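Local coordinates for putative DNA-binding protein (Salmonella choleraesuis, PDB 2HX0), which is of uncharacterised function, may bind DNA, and holds a magnesium ion at a cluster of histidines, at residues A[39-49]-A[84-92]. The protein carries 2 engineered substitutions. Numbering follows the deposited sequence.
Sequences VQQNQLRAAWI and TLELTGEHL. Engineered in segment 39-49: Arg45 (natural residue His). With MG (magnesium ion), chain B.
Leu87, at the turn of a beta hairpin, is clamped between the end of a helix and the loop that follows it. Its CD2 meets the amide NE2 of Gln40 at 3.3 Å, while CD1 lies 3.3 Å from CD of Arg45, an engineered residue whose chain, bent at chi2 and chi3, passes obliquely across it. Gln40 NE2 also makes a weak hydrogen bond to Leu87 O (3.3 Å, 126° at the hydrogen). Gln43, the positive-phi residue of the Schellman motif after the helix, folds back so that its NE2 donates in plane to a lone pair of Gln40 O (2.9 Å); its OE1 faces Leu87 CD1. With CG1 anti to its backbone N (chi1 164°), Val39 sets this methyl against the backbone between Glu86 and Leu87 and turns CG2 onto Leu85 CD1 (3.7 Å). Leu85 CD2 in turn packs on Ala47 CB and Ile49 CD1. Ala47 and Leu85 form an antiparallel hydrogen-bonded pair, Leu85 N to Ala47 O at 2.9 Å. Glu86 forms a salt bridge with Arg132, and His91, with His93 and His107, binds magnesium. Helix 31-42 thus packs through Val39 on the Leu85 face of the sheet, where strand 47-56 runs between strands 113-124 and 75-86, the latter continuing through the hairpin into strand 89-97.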
loop_
_atom_site.group_PDB
_atom_site.type_symbol
_atom_site.label_atom_id
_atom_site.label_comp_id
_atom_site.label_asym_id
_atom_site.label_seq_id
_atom_site.Cartn_x
_atom_site.Cartn_y
_atom_site.Cartn_z
ATOM N N VAL A 39 -12.450 -13.125 7.291
ATOM C CA VAL A 39 -12.054 -14.154 6.339
ATOM C C VAL A 39 -12.972 -15.366 6.470
ATOM O O VAL A 39 -13.403 -15.937 5.468
ATOM C CB VAL A 39 -10.597 -14.589 6.574
ATOM C CG1 VAL A 39 -10.319 -15.903 5.866
ATOM C CG2 VAL A 39 -9.662 -13.512 6.053
ATOM N N GLN A 40 -13.277 -15.750 7.707
ATOM C CA GLN A 40 -14.150 -16.889 7.951
ATOM C C GLN A 40 -15.575 -16.594 7.510
ATOM O O GLN A 40 -16.223 -17.426 6.884
ATOM C CB GLN A 40 -14.139 -17.260 9.435
ATOM C CG GLN A 40 -12.914 -18.047 9.867
ATOM C CD GLN A 40 -12.832 -19.403 9.182
ATOM O OE1 GLN A 40 -13.801 -20.163 9.168
ATOM N NE2 GLN A 40 -11.671 -19.712 8.613
ATOM N N GLN A 41 -16.062 -15.401 7.830
ATOM C CA GLN A 41 -17.421 -15.044 7.456
ATOM C C GLN A 41 -17.658 -15.109 5.955
ATOM O O GLN A 41 -18.722 -15.533 5.503
ATOM C CB GLN A 41 -17.772 -13.641 7.949
ATOM C CG GLN A 41 -19.109 -13.157 7.408
ATOM C CD GLN A 41 -19.582 -11.865 8.031
ATOM O OE1 GLN A 41 -20.613 -11.322 7.634
ATOM N NE2 GLN A 41 -18.839 -11.364 9.011
ATOM N N ASN A 42 -16.659 -14.692 5.186
ATOM C CA ASN A 42 -16.784 -14.676 3.737
ATOM C C ASN A 42 -16.042 -15.806 3.032
ATOM O O ASN A 42 -15.989 -15.841 1.802
ATOM C CB ASN A 42 -16.307 -13.325 3.203
ATOM C CG ASN A 42 -17.136 -12.174 3.729
ATOM O OD1 ASN A 42 -16.735 -11.468 4.655
ATOM N ND2 ASN A 42 -18.312 -11.992 3.151
ATOM N N GLN A 43 -15.496 -16.730 3.814
ATOM C CA GLN A 43 -14.758 -17.869 3.279
ATOM C C GLN A 43 -13.758 -17.442 2.210
ATOM O O GLN A 43 -13.705 -18.013 1.122
ATOM C CB GLN A 43 -15.730 -18.903 2.706
ATOM C CG GLN A 43 -16.584 -19.585 3.768
ATOM C CD GLN A 43 -15.763 -20.464 4.691
ATOM O OE1 GLN A 43 -15.224 -21.489 4.271
ATOM N NE2 GLN A 43 -15.651 -20.061 5.950
ATOM N N LEU A 44 -12.962 -16.428 2.528
ATOM C CA LEU A 44 -11.961 -15.929 1.593
ATOM C C LEU A 44 -10.809 -16.929 1.482
ATOM O O LEU A 44 -10.268 -17.379 2.494
ATOM C CB LEU A 44 -11.446 -14.566 2.062
ATOM C CG LEU A 44 -12.530 -13.499 2.265
ATOM C CD1 LEU A 44 -11.877 -12.168 2.632
ATOM C CD2 LEU A 44 -13.372 -13.360 1.001
ATOM N N ARG A 45 -10.430 -17.261 0.250
ATOM C CA ARG A 45 -9.364 -18.230 0.012
ATOM C C ARG A 45 -8.079 -17.653 -0.582
ATOM O O ARG A 45 -7.065 -18.341 -0.631
ATOM C CB ARG A 45 -9.853 -19.353 -0.914
ATOM C CG ARG A 45 -11.102 -20.093 -0.445
ATOM C CD ARG A 45 -10.911 -20.734 0.916
ATOM N NE ARG A 45 -9.841 -21.726 0.934
ATOM C CZ ARG A 45 -9.894 -22.907 0.323
ATOM N NH1 ARG A 45 -8.861 -23.737 0.402
ATOM N NH2 ARG A 45 -10.973 -23.260 -0.363
ATOM N N ALA A 46 -8.116 -16.406 -1.036
ATOM C CA ALA A 46 -6.929 -15.784 -1.626
ATOM C C ALA A 46 -7.086 -14.271 -1.558
ATOM O O ALA A 46 -7.373 -13.620 -2.560
ATOM C CB ALA A 46 -6.775 -16.228 -3.069
ATOM N N ALA A 47 -6.871 -13.714 -0.373
ATOM C CA ALA A 47 -7.057 -12.289 -0.176
ATOM C C ALA A 47 -5.784 -11.530 0.157
ATOM O O ALA A 47 -4.752 -12.122 0.465
ATOM C CB ALA A 47 -8.104 -12.065 0.927
ATOM N N TRP A 48 -5.866 -10.208 0.073
ATOM C CA TRP A 48 -4.733 -9.351 0.400
ATOM C C TRP A 48 -5.288 -8.008 0.847
ATOM O O TRP A 48 -6.434 -7.674 0.546
ATOM C CB TRP A 48 -3.802 -9.198 -0.822
ATOM C CG TRP A 48 -4.111 -8.067 -1.779
ATOM C CD1 TRP A 48 -3.534 -6.828 -1.800
ATOM C CD2 TRP A 48 -5.027 -8.100 -2.879
ATOM N NE1 TRP A 48 -4.032 -6.089 -2.847
ATOM C CE2 TRP A 48 -4.951 -6.847 -3.526
ATOM C CE3 TRP A 48 -5.906 -9.069 -3.381
ATOM C CZ2 TRP A 48 -5.720 -6.537 -4.654
ATOM C CZ3 TRP A 48 -6.672 -8.761 -4.501
ATOM C CH2 TRP A 48 -6.572 -7.502 -5.125
ATOM N N ILE A 49 -4.495 -7.255 1.598
ATOM C CA ILE A 49 -4.943 -5.947 2.060
ATOM C C ILE A 49 -4.672 -4.954 0.937
ATOM O O ILE A 49 -3.518 -4.666 0.619
ATOM C CB ILE A 49 -4.176 -5.493 3.312
ATOM C CG1 ILE A 49 -4.200 -6.597 4.373
ATOM C CG2 ILE A 49 -4.809 -4.217 3.853
ATOM C CD1 ILE A 49 -5.588 -7.052 4.908
ATOM N N THR A 84 -0.966 -10.785 2.674
ATOM C CA THR A 84 -1.967 -11.716 2.199
ATOM C C THR A 84 -2.640 -12.412 3.365
ATOM O O THR A 84 -2.105 -12.455 4.469
ATOM C CB THR A 84 -1.301 -12.783 1.320
ATOM O OG1 THR A 84 -0.206 -13.373 2.043
ATOM C CG2 THR A 84 -0.773 -12.158 0.038
ATOM N N LEU A 85 -3.831 -12.940 3.125
ATOM C CA LEU A 85 -4.530 -13.670 4.164
ATOM C C LEU A 85 -5.548 -14.585 3.519
ATOM O O LEU A 85 -6.029 -14.322 2.416
ATOM C CB LEU A 85 -5.199 -12.720 5.170
ATOM C CG LEU A 85 -6.329 -11.776 4.765
ATOM C CD1 LEU A 85 -6.865 -11.096 6.014
ATOM C CD2 LEU A 85 -5.837 -10.742 3.765
ATOM N N GLU A 86 -5.845 -15.684 4.200
ATOM C CA GLU A 86 -6.799 -16.652 3.697
ATOM C C GLU A 86 -7.364 -17.477 4.847
ATOM O O GLU A 86 -7.008 -17.255 6.000
ATOM C CB GLU A 86 -6.139 -17.546 2.639
ATOM C CG GLU A 86 -5.013 -18.454 3.129
ATOM C CD GLU A 86 -3.673 -17.758 3.286
ATOM O OE1 GLU A 86 -3.473 -16.658 2.722
ATOM O OE2 GLU A 86 -2.798 -18.333 3.966
ATOM N N LEU A 87 -8.241 -18.425 4.533
ATOM C CA LEU A 87 -8.879 -19.244 5.561
ATOM C C LEU A 87 -8.027 -19.718 6.732
ATOM O O LEU A 87 -8.420 -19.541 7.885
ATOM C CB LEU A 87 -9.570 -20.456 4.931
ATOM C CG LEU A 87 -10.962 -20.229 4.330
ATOM C CD1 LEU A 87 -11.590 -21.579 4.023
ATOM C CD2 LEU A 87 -11.845 -19.462 5.307
ATOM N N THR A 88 -6.871 -20.319 6.461
ATOM C CA THR A 88 -6.038 -20.811 7.556
ATOM C C THR A 88 -4.607 -20.294 7.576
ATOM O O THR A 88 -3.696 -20.997 8.010
ATOM C CB THR A 88 -5.986 -22.353 7.567
ATOM O OG1 THR A 88 -5.299 -22.819 6.398
ATOM C CG2 THR A 88 -7.392 -22.931 7.588
ATOM N N GLY A 89 -4.403 -19.062 7.124
ATOM C CA GLY A 89 -3.060 -18.514 7.130
ATOM C C GLY A 89 -3.028 -17.060 6.719
ATOM O O GLY A 89 -4.028 -16.519 6.247
ATOM N N GLU A 90 -1.878 -16.425 6.911
ATOM C CA GLU A 90 -1.703 -15.027 6.551
ATOM C C GLU A 90 -0.243 -14.628 6.697
ATOM O O GLU A 90 0.562 -15.368 7.259
ATOM C CB GLU A 90 -2.559 -14.121 7.445
ATOM C CG GLU A 90 -2.074 -13.992 8.891
ATOM C CD GLU A 90 -2.299 -15.253 9.701
ATOM O OE1 GLU A 90 -3.429 -15.784 9.661
ATOM O OE2 GLU A 90 -1.355 -15.706 10.387
ATOM N N HIS A 91 0.089 -13.455 6.172
ATOM C CA HIS A 91 1.436 -12.904 6.261
ATOM C C HIS A 91 1.228 -11.406 6.130
ATOM O O HIS A 91 1.083 -10.888 5.024
ATOM C CB HIS A 91 2.328 -13.429 5.127
ATOM C CG HIS A 91 3.775 -13.075 5.289
ATOM N ND1 HIS A 91 4.750 -13.497 4.410
ATOM C CD2 HIS A 91 4.411 -12.337 6.229
ATOM C CE1 HIS A 91 5.925 -13.038 4.805
ATOM N NE2 HIS A 91 5.748 -12.332 5.907
ATOM N N LEU A 92 1.205 -10.718 7.268
ATOM C CA LEU A 92 0.964 -9.278 7.288
ATOM C C LEU A 92 2.067 -8.477 7.959
ATOM O O LEU A 92 2.589 -8.877 8.995
ATOM C CB LEU A 92 -0.360 -8.994 8.009
ATOM C CG LEU A 92 -1.582 -9.723 7.444
ATOM C CD1 LEU A 92 -2.741 -9.661 8.421
ATOM C CD2 LEU A 92 -1.956 -9.102 6.115
HETATM MG MG MG B . 6.853 -11.448 7.564
HETATM O O HOH W 1 8.755 -11.939 5.994
#